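Local coordinates for malonate decarboxylase subunit alpha (Acinetobacter baumannii ATCC 17978, PDB 6MPR), which is the alpha subunit of malonate decarboxylase, which probably transfers the acyl carrier protein from its acetyl thioester to malonate, at residues K428-M433 with I465-D470; E479-L484 with E528-R533; A495-V500 with T504-T509. One frame throughout, in Å; residues are numbered along the deposited sequence.

Contact 1 (K428-M433 with I465-D470); sequences KLVVQM and IMIYGD
Gln432 and Ile467 approach each other from opposite directions, the amide of one ending on the methyl of the other. Gln432 OE1 lies 3.4 Å from Ile467 CD1, with a CD-OE1...CD1 angle of about 128°. The glutamine chain leaves strand 429-433 with CG beside its backbone N and then bends at chi2 (-75°), which carries OE1 out toward residues 466 and 467. Met466 comes to the same oxygen obliquely: its chain is extended as far as SD and turns at chi3 (66°), bringing CE to 3.9 Å from Gln432 OE1. Two residues earlier on the strand, Val430 and Ile467 meet tip to tip, Val430 CG1 standing 4.2 Å from Ile467 CG2. Ile467 therefore spends one branch on each strand residue, CD1 on Gln432 and CG2 on Val430.

Val430 and Gln432 occupy one face of the strand, while Val431 and Met433 pack on helix 244-261 on the other. Residues 465-470 belong to the beta-alpha-beta connection from strand 429-433 to its parallel neighbour 474-477. Met466 and Ile467 form a classic beta bulge opposite Ser377. Arg402 of the second subunit bonds to Ile465 O and Met466 O, and Asp470 forms salt bridges with Arg399 and Arg425 of that subunit.

Across the contact the glutamine oxygen meets only carbon, so the fit depends on shape and burial, whereas the directional and charged bonds of residues 465-470 include several to the partner subunit. A core strand is thus packed against a loop that takes part in the dimer interface.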
ATOM      1  N   LYS A 428      12.930   7.596   3.924  1.00 12.70           N
ATOM      2  CA  LYS A 428      13.246   7.063   2.605  1.00 15.60           C
ATOM      3  C   LYS A 428      13.903   8.154   1.763  1.00 17.14           C
ATOM      4  O   LYS A 428      13.564   9.337   1.873  1.00 14.25           O
ATOM      5  CB  LYS A 428      11.986   6.557   1.924  1.00 19.60           C
ATOM      6  CG  LYS A 428      12.173   5.897   0.559  1.00 16.22           C
ATOM      7  CD  LYS A 428      10.800   5.919  -0.117  1.00 15.18           C
ATOM      8  CE  LYS A 428      10.836   5.449  -1.534  1.00 22.41           C
ATOM      9  NZ  LYS A 428       9.432   5.321  -2.011  1.00 13.86           N
ATOM     10  N   LEU A 429      14.841   7.748   0.899  1.00 11.53           N
ATOM     11  CA  LEU A 429      15.481   8.698  -0.005  1.00  9.54           C
ATOM     12  C   LEU A 429      14.571   8.977  -1.188  1.00 10.87           C
ATOM     13  O   LEU A 429      14.063   8.056  -1.828  1.00 12.22           O
ATOM     14  CB  LEU A 429      16.833   8.177  -0.499  1.00  9.81           C
ATOM     15  CG  LEU A 429      17.975   8.135   0.529  1.00 15.10           C
ATOM     16  CD1 LEU A 429      17.717   7.087   1.630  1.00 13.84           C
ATOM     17  CD2 LEU A 429      19.309   7.880  -0.178  1.00 10.72           C
ATOM     18  N   VAL A 430      14.346  10.259  -1.454  1.00 12.77           N
ATOM     19  CA  VAL A 430      13.502  10.720  -2.545  1.00 11.04           C
ATOM     20  C   VAL A 430      14.328  11.755  -3.293  1.00 10.16           C
ATOM     21  O   VAL A 430      14.630  12.824  -2.746  1.00 11.04           O
ATOM     22  CB  VAL A 430      12.185  11.308  -2.029  1.00 11.25           C
ATOM     23  CG1 VAL A 430      11.424  12.013  -3.126  1.00  9.03           C
ATOM     24  CG2 VAL A 430      11.337  10.198  -1.425  1.00 10.34           C
ATOM     25  N   VAL A 431      14.741  11.419  -4.519  1.00 10.61           N
ATOM     26  CA  VAL A 431      15.671  12.228  -5.299  1.00  9.99           C
ATOM     27  C   VAL A 431      14.922  12.857  -6.465  1.00 13.48           C
ATOM     28  O   VAL A 431      14.298  12.149  -7.265  1.00  9.60           O
ATOM     29  CB  VAL A 431      16.849  11.387  -5.820  1.00 11.38           C
ATOM     30  CG1 VAL A 431      17.878  12.292  -6.529  1.00 11.47           C
ATOM     31  CG2 VAL A 431      17.468  10.575  -4.687  1.00 11.57           C
ATOM     32  N   GLN A 432      15.017  14.174  -6.583  1.00 10.31           N
ATOM     33  CA  GLN A 432      14.605  14.873  -7.800  1.00 12.96           C
ATOM     34  C   GLN A 432      15.844  15.117  -8.656  1.00 17.57           C
ATOM     35  O   GLN A 432      16.710  15.923  -8.291  1.00 14.99           O
ATOM     36  CB  GLN A 432      13.907  16.193  -7.484  1.00 19.74           C
ATOM     37  CG  GLN A 432      12.443  16.046  -7.176  1.00 25.64           C
ATOM     38  CD  GLN A 432      11.602  15.779  -8.419  1.00 40.99           C
ATOM     39  OE1 GLN A 432      10.396  15.583  -8.329  1.00 49.38           O
ATOM     40  NE2 GLN A 432      12.238  15.764  -9.583  1.00 45.29           N
ATOM     41  N   MET A 433      15.918  14.430  -9.797  1.00 12.85           N
ATOM     42  CA  MET A 433      17.071  14.468 -10.697  1.00 11.34           C
ATOM     43  C   MET A 433      16.605  15.159 -11.971  1.00 18.23           C
ATOM     44  O   MET A 433      15.901  14.561 -12.790  1.00 16.37           O
ATOM     45  CB  MET A 433      17.592  13.057 -10.976  1.00 12.58           C
ATOM     46  CG  MET A 433      18.680  12.978 -12.016  1.00 14.82           C
ATOM     47  SD  MET A 433      19.142  11.236 -12.225  1.00 23.67           S
ATOM     48  CE  MET A 433      20.691  11.416 -13.048  1.00 24.53           C
ATOM     49  N   ILE A 465       0.463  18.934  -6.756  1.00 15.84           N
ATOM     50  CA  ILE A 465       1.890  18.797  -6.467  0.53 14.06           C
ATOM     51  C   ILE A 465       2.253  17.324  -6.570  1.00 14.16           C
ATOM     52  O   ILE A 465       1.666  16.493  -5.870  1.00 16.04           O
ATOM     53  CB  ILE A 465       2.229  19.323  -5.061  0.53 13.33           C
ATOM     54  CG1 ILE A 465       1.845  20.791  -4.915  0.53 14.94           C
ATOM     55  CG2 ILE A 465       3.694  19.077  -4.735  0.53 13.01           C
ATOM     56  CD1 ILE A 465       2.319  21.640  -6.038  0.53 14.51           C
ATOM     57  N   MET A 466       3.229  17.003  -7.418  1.00 11.68           N
ATOM     58  CA  MET A 466       3.673  15.624  -7.552  1.00 14.58           C
ATOM     59  C   MET A 466       4.466  15.184  -6.323  1.00 15.49           C
ATOM     60  O   MET A 466       4.168  14.149  -5.714  1.00 13.43           O
ATOM     61  CB  MET A 466       4.507  15.488  -8.828  1.00 12.68           C
ATOM     62  CG  MET A 466       4.878  14.081  -9.164  1.00 22.58           C
ATOM     63  SD  MET A 466       5.665  13.979 -10.797  1.00 32.72           S
ATOM     64  CE  MET A 466       7.176  14.883 -10.466  1.00 40.53           C
ATOM     65  N   ILE A 467       5.450  15.983  -5.910  1.00 11.94           N
ATOM     66  CA  ILE A 467       6.314  15.652  -4.782  1.00 11.17           C
ATOM     67  C   ILE A 467       6.501  16.919  -3.964  1.00 17.64           C
ATOM     68  O   ILE A 467       6.954  17.940  -4.500  1.00 12.10           O
ATOM     69  CB  ILE A 467       7.674  15.108  -5.240  1.00 10.83           C
ATOM     70  CG1 ILE A 467       7.516  13.730  -5.899  1.00 11.93           C
ATOM     71  CG2 ILE A 467       8.620  14.936  -4.061  1.00 10.95           C
ATOM     72  CD1 ILE A 467       8.802  13.244  -6.514  1.00 17.20           C
ATOM     73  N   TYR A 468       6.154  16.860  -2.677  1.00 12.11           N
ATOM     74  CA  TYR A 468       6.301  18.017  -1.806  1.00 14.20           C
ATOM     75  C   TYR A 468       7.755  18.222  -1.409  1.00 12.93           C
ATOM     76  O   TYR A 468       8.523  17.272  -1.239  1.00 14.91           O
ATOM     77  CB  TYR A 468       5.423  17.895  -0.554  1.00 13.29           C
ATOM     78  CG  TYR A 468       3.972  18.225  -0.872  1.00 13.56           C
ATOM     79  CD1 TYR A 468       3.110  17.249  -1.351  1.00 15.61           C
ATOM     80  CD2 TYR A 468       3.489  19.515  -0.723  1.00 14.40           C
ATOM     81  CE1 TYR A 468       1.796  17.541  -1.669  1.00 18.03           C
ATOM     82  CE2 TYR A 468       2.166  19.817  -1.023  1.00 14.74           C
ATOM     83  CZ  TYR A 468       1.326  18.817  -1.501  1.00 16.55           C
ATOM     84  OH  TYR A 468       0.017  19.072  -1.822  1.00 16.58           O
ATOM     85  N   GLY A 469       8.125  19.494  -1.266  1.00 13.58           N
ATOM     86  CA  GLY A 469       9.514  19.825  -0.992  1.00 13.74           C
ATOM     87  C   GLY A 469      10.047  19.157   0.259  1.00 14.32           C
ATOM     88  O   GLY A 469      11.214  18.763   0.314  1.00 13.58           O
ATOM     89  N   ASP A 470       9.201  19.017   1.279  1.00 14.16           N
ATOM     90  CA  ASP A 470       9.653  18.400   2.518  1.00 14.34           C
ATOM     91  C   ASP A 470       9.886  16.897   2.384  1.00 13.59           C
ATOM     92  O   ASP A 470      10.488  16.309   3.290  1.00 17.34           O
ATOM     93  CB  ASP A 470       8.649  18.696   3.634  1.00 15.08           C
ATOM     94  CG  ASP A 470       7.194  18.667   3.145  1.00 33.50           C
ATOM     95  OD1 ASP A 470       6.773  19.566   2.365  1.00 27.99           O
ATOM     96  OD2 ASP A 470       6.469  17.727   3.531  1.00 32.41           O
TER

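Contact 2 (E479-L484 with E528-R533); sequences EGIAYL and EDLGIR
Ile481 and Leu530 meet through extended side chains. In Ile481, CG1 lies beside the backbone N and chi2 of 170° stretches CD1 straight out from the strand; in Leu530, chi2 of 167° sends CD1 forward and leaves CD2 as a second prong. Ile481 CD1 thereby comes to 4.3 Å from Leu530 CD1, the one apolar side-chain contact between the segments. Leu530 CD2, the other prong, approaches the tyrosine hydroxyl: Tyr483 OH stands 4.4 Å from it, a loose approach.

Within its own segment Ile481 also lies over the tyrosine. Its other branch, CG2, sits 3.9 Å above one face of the Tyr483 ring, offset toward the rim. The hydroxyl donates to Gly256 O of helix 244-261, Lys260 makes a cation-pi contact with the ring, and His474 meets it with the ring planes at about 80°. Tyr483 itself is the centre of an inverse gamma turn, closed by a weak bond from Leu484 N to Ala482 O (3.0 Å), where the chain leaves strand 480-482.

Leu530 ends a 3-10 segment, and Gly531 N closes that turn on Glu528 O at 3.1 Å. The chain turns back over 528-531, and Gly531 takes a positive phi, which favours glycine. Asp529 OD1 is in a salt bridge with Arg519, and OD2 accepts from Phe526 N.

Leucine, isoleucine and tyrosine all touch Val525 of the adjacent strand 524-525, and Leu530 also reaches Met252. The link between the segments is thus a small apolar one at the edge of the mixed sheet, where the hydroxyl oxygen of Tyr483 points roughly at the leucine methyl CD2 but at a loose distance, while its hydrogen bond goes to Gly256 O.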
ATOM      1  N   GLU A 479      24.385  20.699 -12.275  1.00 15.25           N
ATOM      2  CA  GLU A 479      25.303  21.489 -11.467  1.00 15.20           C
ATOM      3  C   GLU A 479      25.839  20.752 -10.245  1.00 22.02           C
ATOM      4  O   GLU A 479      26.925  21.085  -9.768  1.00 19.06           O
ATOM      5  CB  GLU A 479      24.607  22.776 -11.014  1.00 19.51           C
ATOM      6  CG  GLU A 479      24.266  23.702 -12.155  1.00 24.28           C
ATOM      7  CD  GLU A 479      25.476  24.484 -12.608  1.00 40.08           C
ATOM      8  OE1 GLU A 479      25.761  25.533 -11.982  1.00 46.34           O
ATOM      9  OE2 GLU A 479      26.150  24.038 -13.564  1.00 40.67           O
ATOM     10  N   GLY A 480      25.120  19.771  -9.716  1.00 16.18           N
ATOM     11  CA  GLY A 480      25.571  19.077  -8.529  1.00 17.82           C
ATOM     12  C   GLY A 480      24.388  18.582  -7.712  1.00 16.95           C
ATOM     13  O   GLY A 480      23.269  18.536  -8.198  1.00 13.97           O
ATOM     14  N   ILE A 481      24.669  18.200  -6.465  1.00 18.16           N
ATOM     15  CA  ILE A 481      23.663  17.647  -5.564  1.00 14.98           C
ATOM     16  C   ILE A 481      23.512  18.583  -4.374  1.00 15.95           C
ATOM     17  O   ILE A 481      24.507  18.987  -3.765  1.00 16.28           O
ATOM     18  CB  ILE A 481      24.029  16.234  -5.071  1.00 13.28           C
ATOM     19  CG1 ILE A 481      24.261  15.271  -6.236  1.00 13.09           C
ATOM     20  CG2 ILE A 481      22.932  15.684  -4.153  1.00 15.56           C
ATOM     21  CD1 ILE A 481      24.866  13.955  -5.793  1.00 14.42           C
ATOM     22  N   ALA A 482      22.269  18.903  -4.028  1.00 13.68           N
ATOM     23  CA  ALA A 482      21.956  19.540  -2.757  1.00 14.08           C
ATOM     24  C   ALA A 482      21.420  18.460  -1.826  1.00 16.96           C
ATOM     25  O   ALA A 482      20.422  17.800  -2.148  1.00 17.85           O
ATOM     26  CB  ALA A 482      20.940  20.675  -2.939  1.00 14.30           C
ATOM     27  N   TYR A 483      22.099  18.249  -0.693  1.00 16.88           N
ATOM     28  CA  TYR A 483      21.667  17.234   0.275  1.00 17.63           C
ATOM     29  C   TYR A 483      20.623  17.840   1.213  1.00 16.38           C
ATOM     30  O   TYR A 483      20.870  18.098   2.392  1.00 17.09           O
ATOM     31  CB  TYR A 483      22.856  16.674   1.051  1.00 16.01           C
ATOM     32  CG  TYR A 483      23.819  15.863   0.214  1.00 17.90           C
ATOM     33  CD1 TYR A 483      23.474  14.593  -0.248  1.00 13.68           C
ATOM     34  CD2 TYR A 483      25.082  16.354  -0.101  1.00 19.59           C
ATOM     35  CE1 TYR A 483      24.353  13.844  -1.013  1.00 13.64           C
ATOM     36  CE2 TYR A 483      25.973  15.609  -0.862  1.00 16.18           C
ATOM     37  CZ  TYR A 483      25.597  14.358  -1.321  1.00 15.99           C
ATOM     38  OH  TYR A 483      26.482  13.624  -2.077  1.00 14.74           O
ATOM     39  N   LEU A 484      19.416  18.012   0.658  1.00 16.61           N
ATOM     40  CA  LEU A 484      18.349  18.734   1.351  1.00 17.62           C
ATOM     41  C   LEU A 484      17.955  18.071   2.667  1.00 24.59           C
ATOM     42  O   LEU A 484      17.491  18.758   3.584  1.00 24.96           O
ATOM     43  CB  LEU A 484      17.125  18.862   0.438  1.00 17.00           C
ATOM     44  CG  LEU A 484      17.251  19.636  -0.879  1.00 19.36           C
ATOM     45  CD1 LEU A 484      15.892  19.651  -1.600  1.00 18.37           C
ATOM     46  CD2 LEU A 484      17.791  21.065  -0.672  1.00 20.40           C
ATOM     47  N   GLU A 528      33.321  18.242  -9.146  1.00 22.79           N
ATOM     48  CA  GLU A 528      34.696  18.146  -8.656  1.00 27.82           C
ATOM     49  C   GLU A 528      34.763  17.605  -7.229  1.00 28.71           C
ATOM     50  O   GLU A 528      35.715  16.891  -6.884  1.00 29.24           O
ATOM     51  CB  GLU A 528      35.384  19.510  -8.736  1.00 35.60           C
ATOM     52  CG  GLU A 528      34.492  20.683  -8.382  1.00 41.99           C
ATOM     53  CD  GLU A 528      34.043  21.467  -9.609  1.00 47.31           C
ATOM     54  OE1 GLU A 528      34.600  22.565  -9.831  1.00 53.36           O
ATOM     55  OE2 GLU A 528      33.147  20.982 -10.351  1.00 28.14           O
ATOM     56  N   ASP A 529      33.769  17.929  -6.391  1.00 23.93           N
ATOM     57  CA  ASP A 529      33.734  17.448  -5.011  1.00 25.11           C
ATOM     58  C   ASP A 529      33.518  15.946  -4.917  1.00 26.28           C
ATOM     59  O   ASP A 529      33.742  15.369  -3.849  1.00 24.13           O
ATOM     60  CB  ASP A 529      32.627  18.154  -4.217  1.00 23.68           C
ATOM     61  CG  ASP A 529      32.742  19.671  -4.259  1.00 29.65           C
ATOM     62  OD1 ASP A 529      33.853  20.198  -4.067  1.00 24.95           O
ATOM     63  OD2 ASP A 529      31.714  20.348  -4.476  1.00 21.44           O
ATOM     64  N   LEU A 530      33.059  15.304  -5.989  1.00 20.90           N
ATOM     65  CA  LEU A 530      32.908  13.858  -6.018  1.00 16.56           C
ATOM     66  C   LEU A 530      34.013  13.177  -6.817  1.00 21.92           C
ATOM     67  O   LEU A 530      33.918  11.976  -7.087  1.00 24.84           O
ATOM     68  CB  LEU A 530      31.536  13.482  -6.589  1.00 24.58           C
ATOM     69  CG  LEU A 530      30.296  14.013  -5.860  1.00 26.26           C
ATOM     70  CD1 LEU A 530      29.059  13.829  -6.719  1.00 24.51           C
ATOM     71  CD2 LEU A 530      30.108  13.331  -4.502  1.00 18.96           C
ATOM     72  N   GLY A 531      35.048  13.917  -7.205  1.00 27.10           N
ATOM     73  CA  GLY A 531      36.099  13.352  -8.034  1.00 22.66           C
ATOM     74  C   GLY A 531      35.705  13.152  -9.481  1.00 28.17           C
ATOM     75  O   GLY A 531      36.259  12.279 -10.155  1.00 32.57           O
ATOM     76  N   ILE A 532      34.762  13.942  -9.985  1.00 22.22           N
ATOM     77  CA  ILE A 532      34.243  13.760 -11.335  1.00 21.89           C
ATOM     78  C   ILE A 532      34.658  14.951 -12.184  1.00 28.04           C
ATOM     79  O   ILE A 532      34.339  16.100 -11.858  1.00 34.24           O
ATOM     80  CB  ILE A 532      32.719  13.577 -11.333  1.00 18.73           C
ATOM     81  CG1 ILE A 532      32.360  12.296 -10.592  1.00 20.27           C
ATOM     82  CG2 ILE A 532      32.185  13.522 -12.758  1.00 26.35           C
ATOM     83  CD1 ILE A 532      30.877  12.162 -10.271  1.00 19.50           C
ATOM     84  N   ARG A 533      35.373  14.673 -13.272  1.00 22.27           N
ATOM     85  CA  ARG A 533      35.641  15.662 -14.303  1.00 21.32           C
ATOM     86  C   ARG A 533      34.525  15.615 -15.335  1.00 26.87           C
ATOM     87  O   ARG A 533      34.140  14.534 -15.793  1.00 25.79           O
ATOM     88  CB  ARG A 533      36.999  15.399 -14.965  1.00 25.02           C
TER

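Contact 3 (A495-V500 with T504-T509); sequences AMIAAV and TSIGLT
Ala498 is the most covered residue of this contact and lies against Ile506, Gly507 and Thr509. Its methyl, CB, sits 3.6 Å from Ile506 O and 3.9 Å from Thr509 OG1, under a carbonyl and a hydroxyl that are already bonded to each other. Ile506 points toward helix 490-499. With CG2 anti to the backbone N and its longer arm CG1 turned beside that N, the short branch does the touching: Ile506 CG2 is 3.8 Å from Ala498 CA, and it also approaches Ile497 CG2 at 4.4 Å.

Gly507 brings the backbones together. Its CA is directed at Ala498 O, 3.6 Å away, in a CA-H...O contact with an angle of 161° at the hydrogen. The CA atoms of Ala498 and Gly507 are 4.7 Å apart.

The short, weakly bonded helix at about 505-508 is held at both ends by threonines. Thr504, its N-cap, accepts from Gly507 N through OG1 at 3.1 Å, and the same hydroxyl is hydrogen-bonded to Ala501 O. At the other end Thr509 OG1 donates to Ile506 O at 2.6 Å, in the carbonyl plane, while Thr509 N bonds to the same oxygen. Two donors therefore satisfy the carbonyl that rests on the Ala498 methyl.

The chain folds back from the end of helix 490-499 into a short helical turn, with three residues between the segments. On helix 490-499, Ile497 and Val500 pack on Leu475 of strand 474-477, and Met496 and Ala499 on Val524. Helix 512-520 meets Ala495, Met496 and Ala499, whereas in residues 504-509 Leu508 is exposed and Thr504 packs on Phe437 and Phe445.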
ATOM      1  N   ALA A 495      18.853  28.064   0.052  1.00 24.15           N
ATOM      2  CA  ALA A 495      20.182  28.397  -0.455  1.00 22.15           C
ATOM      3  C   ALA A 495      20.858  27.198  -1.119  1.00 21.33           C
ATOM      4  O   ALA A 495      21.682  27.373  -2.028  1.00 22.52           O
ATOM      5  CB  ALA A 495      21.057  28.943   0.678  1.00 25.63           C
ATOM      6  N   MET A 496      20.541  25.981  -0.680  1.00 21.15           N
ATOM      7  CA  MET A 496      21.131  24.795  -1.304  1.00 16.90           C
ATOM      8  C   MET A 496      20.483  24.499  -2.651  1.00 16.27           C
ATOM      9  O   MET A 496      21.167  24.110  -3.603  1.00 22.31           O
ATOM     10  CB  MET A 496      21.001  23.597  -0.368  1.00 18.07           C
ATOM     11  CG  MET A 496      21.773  23.798   0.931  1.00 21.84           C
ATOM     12  SD  MET A 496      21.167  22.759   2.261  1.00 20.56           S
ATOM     13  CE  MET A 496      21.512  21.124   1.592  1.00 20.48           C
ATOM     14  N   ILE A 497      19.168  24.685  -2.751  1.00 26.24           N
ATOM     15  CA  ILE A 497      18.524  24.608  -4.055  1.00 20.26           C
ATOM     16  C   ILE A 497      19.149  25.622  -5.002  1.00 20.98           C
ATOM     17  O   ILE A 497      19.555  25.291  -6.121  1.00 21.89           O
ATOM     18  CB  ILE A 497      17.006  24.814  -3.911  1.00 26.17           C
ATOM     19  CG1 ILE A 497      16.396  23.666  -3.089  1.00 25.60           C
ATOM     20  CG2 ILE A 497      16.360  24.940  -5.278  1.00 23.87           C
ATOM     21  CD1 ILE A 497      14.921  23.862  -2.752  1.00 24.60           C
ATOM     22  N   ALA A 498      19.289  26.873  -4.544  1.00 21.82           N
ATOM     23  CA  ALA A 498      19.831  27.917  -5.405  1.00 19.81           C
ATOM     24  C   ALA A 498      21.231  27.578  -5.908  1.00 21.86           C
ATOM     25  O   ALA A 498      21.581  27.933  -7.041  1.00 20.87           O
ATOM     26  CB  ALA A 498      19.841  29.257  -4.660  1.00 26.22           C
ATOM     27  N   ALA A 499      22.032  26.867  -5.097  1.00 21.52           N
ATOM     28  CA  ALA A 499      23.412  26.555  -5.472  1.00 19.21           C
ATOM     29  C   ALA A 499      23.508  25.607  -6.670  1.00 21.27           C
ATOM     30  O   ALA A 499      24.527  25.609  -7.375  1.00 23.50           O
ATOM     31  CB  ALA A 499      24.147  25.942  -4.281  1.00 23.60           C
ATOM     32  N   VAL A 500      22.499  24.777  -6.905  1.00 17.14           N
ATOM     33  CA  VAL A 500      22.532  23.826  -8.010  1.00 19.02           C
ATOM     34  C   VAL A 500      21.497  24.173  -9.080  1.00 19.75           C
ATOM     35  O   VAL A 500      21.200  23.356  -9.933  1.00 18.06           O
ATOM     36  CB  VAL A 500      22.360  22.375  -7.519  1.00 15.65           C
ATOM     37  CG1 VAL A 500      23.428  22.034  -6.491  1.00 15.03           C
ATOM     38  CG2 VAL A 500      20.962  22.149  -6.936  1.00 16.79           C
ATOM     39  N   THR A 504      18.797  29.682 -13.965  1.00 20.82           N
ATOM     40  CA  THR A 504      17.394  29.999 -13.708  1.00 18.97           C
ATOM     41  C   THR A 504      17.307  31.196 -12.757  1.00 22.92           C
ATOM     42  O   THR A 504      18.310  31.658 -12.216  1.00 24.72           O
ATOM     43  CB  THR A 504      16.667  28.811 -13.079  1.00 20.01           C
ATOM     44  OG1 THR A 504      17.229  28.541 -11.787  1.00 21.36           O
ATOM     45  CG2 THR A 504      16.788  27.572 -13.949  1.00 17.85           C
ATOM     46  N   SER A 505      16.083  31.698 -12.545  1.00 21.28           N
ATOM     47  CA  SER A 505      15.932  32.855 -11.664  1.00 30.09           C
ATOM     48  C   SER A 505      16.424  32.533 -10.257  1.00 29.27           C
ATOM     49  O   SER A 505      17.121  33.342  -9.632  1.00 28.03           O
ATOM     50  CB  SER A 505      14.475  33.334 -11.647  1.00 33.92           C
ATOM     51  OG  SER A 505      13.613  32.357 -11.093  1.00 42.12           O
ATOM     52  N   ILE A 506      16.115  31.333  -9.767  1.00 30.27           N
ATOM     53  CA  ILE A 506      16.603  30.904  -8.461  1.00 31.51           C
ATOM     54  C   ILE A 506      18.125  30.759  -8.468  1.00 29.51           C
ATOM     55  O   ILE A 506      18.808  31.214  -7.545  1.00 25.35           O
ATOM     56  CB  ILE A 506      15.886  29.607  -8.050  1.00 29.09           C
ATOM     57  CG1 ILE A 506      14.382  29.883  -7.903  1.00 35.84           C
ATOM     58  CG2 ILE A 506      16.465  29.042  -6.757  1.00 33.31           C
ATOM     59  CD1 ILE A 506      13.531  28.649  -7.615  1.00 23.55           C
ATOM     60  N   GLY A 507      18.687  30.169  -9.523  1.00 25.74           N
ATOM     61  CA  GLY A 507      20.133  29.994  -9.581  1.00 21.69           C
ATOM     62  C   GLY A 507      20.906  31.304  -9.630  1.00 23.12           C
ATOM     63  O   GLY A 507      21.983  31.423  -9.039  1.00 21.65           O
ATOM     64  N   LEU A 508      20.374  32.306 -10.336  1.00 24.77           N
ATOM     65  CA  LEU A 508      21.055  33.597 -10.423  1.00 23.58           C
ATOM     66  C   LEU A 508      21.119  34.318  -9.080  1.00 27.38           C
ATOM     67  O   LEU A 508      21.940  35.225  -8.927  1.00 24.81           O
ATOM     68  CB  LEU A 508      20.372  34.491 -11.456  1.00 27.18           C
ATOM     69  CG  LEU A 508      20.522  34.142 -12.937  1.00 23.46           C
ATOM     70  CD1 LEU A 508      19.766  35.155 -13.779  1.00 30.97           C
ATOM     71  CD2 LEU A 508      21.989  34.080 -13.356  1.00 25.85           C
ATOM     72  N   THR A 509      20.276  33.944  -8.110  1.00 24.65           N
ATOM     73  CA  THR A 509      20.332  34.538  -6.775  1.00 30.29           C
ATOM     74  C   THR A 509      21.450  33.981  -5.900  1.00 35.36           C
ATOM     75  O   THR A 509      21.705  34.544  -4.828  1.00 38.36           O
ATOM     76  CB  THR A 509      19.015  34.323  -6.021  1.00 35.13           C
ATOM     77  OG1 THR A 509      18.898  32.941  -5.641  1.00 37.32           O
ATOM     78  CG2 THR A 509      17.823  34.717  -6.869  1.00 34.21           C
TER

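From the N terminus, strand 429-433 leads through helix 450-458 to residues 465-470, where contact 1 closes its loop before the other two begin. The chain then enters strand 474-477 and turns back into strand 480-482, the opening side of contact 2. Before that loop closes at 528-533, helices 490-499 and 505-508 form contact 3, which is therefore nested inside it; none of the contacts cross. Contacts 1 and 2 both reach the mixed sheet, with centres about 19 Å apart and no touch. Contacts 2 and 3 do touch: Met496 CE lies 3.2 Å from Tyr483 O, joining the helical turn to the sheet's antiparallel edge.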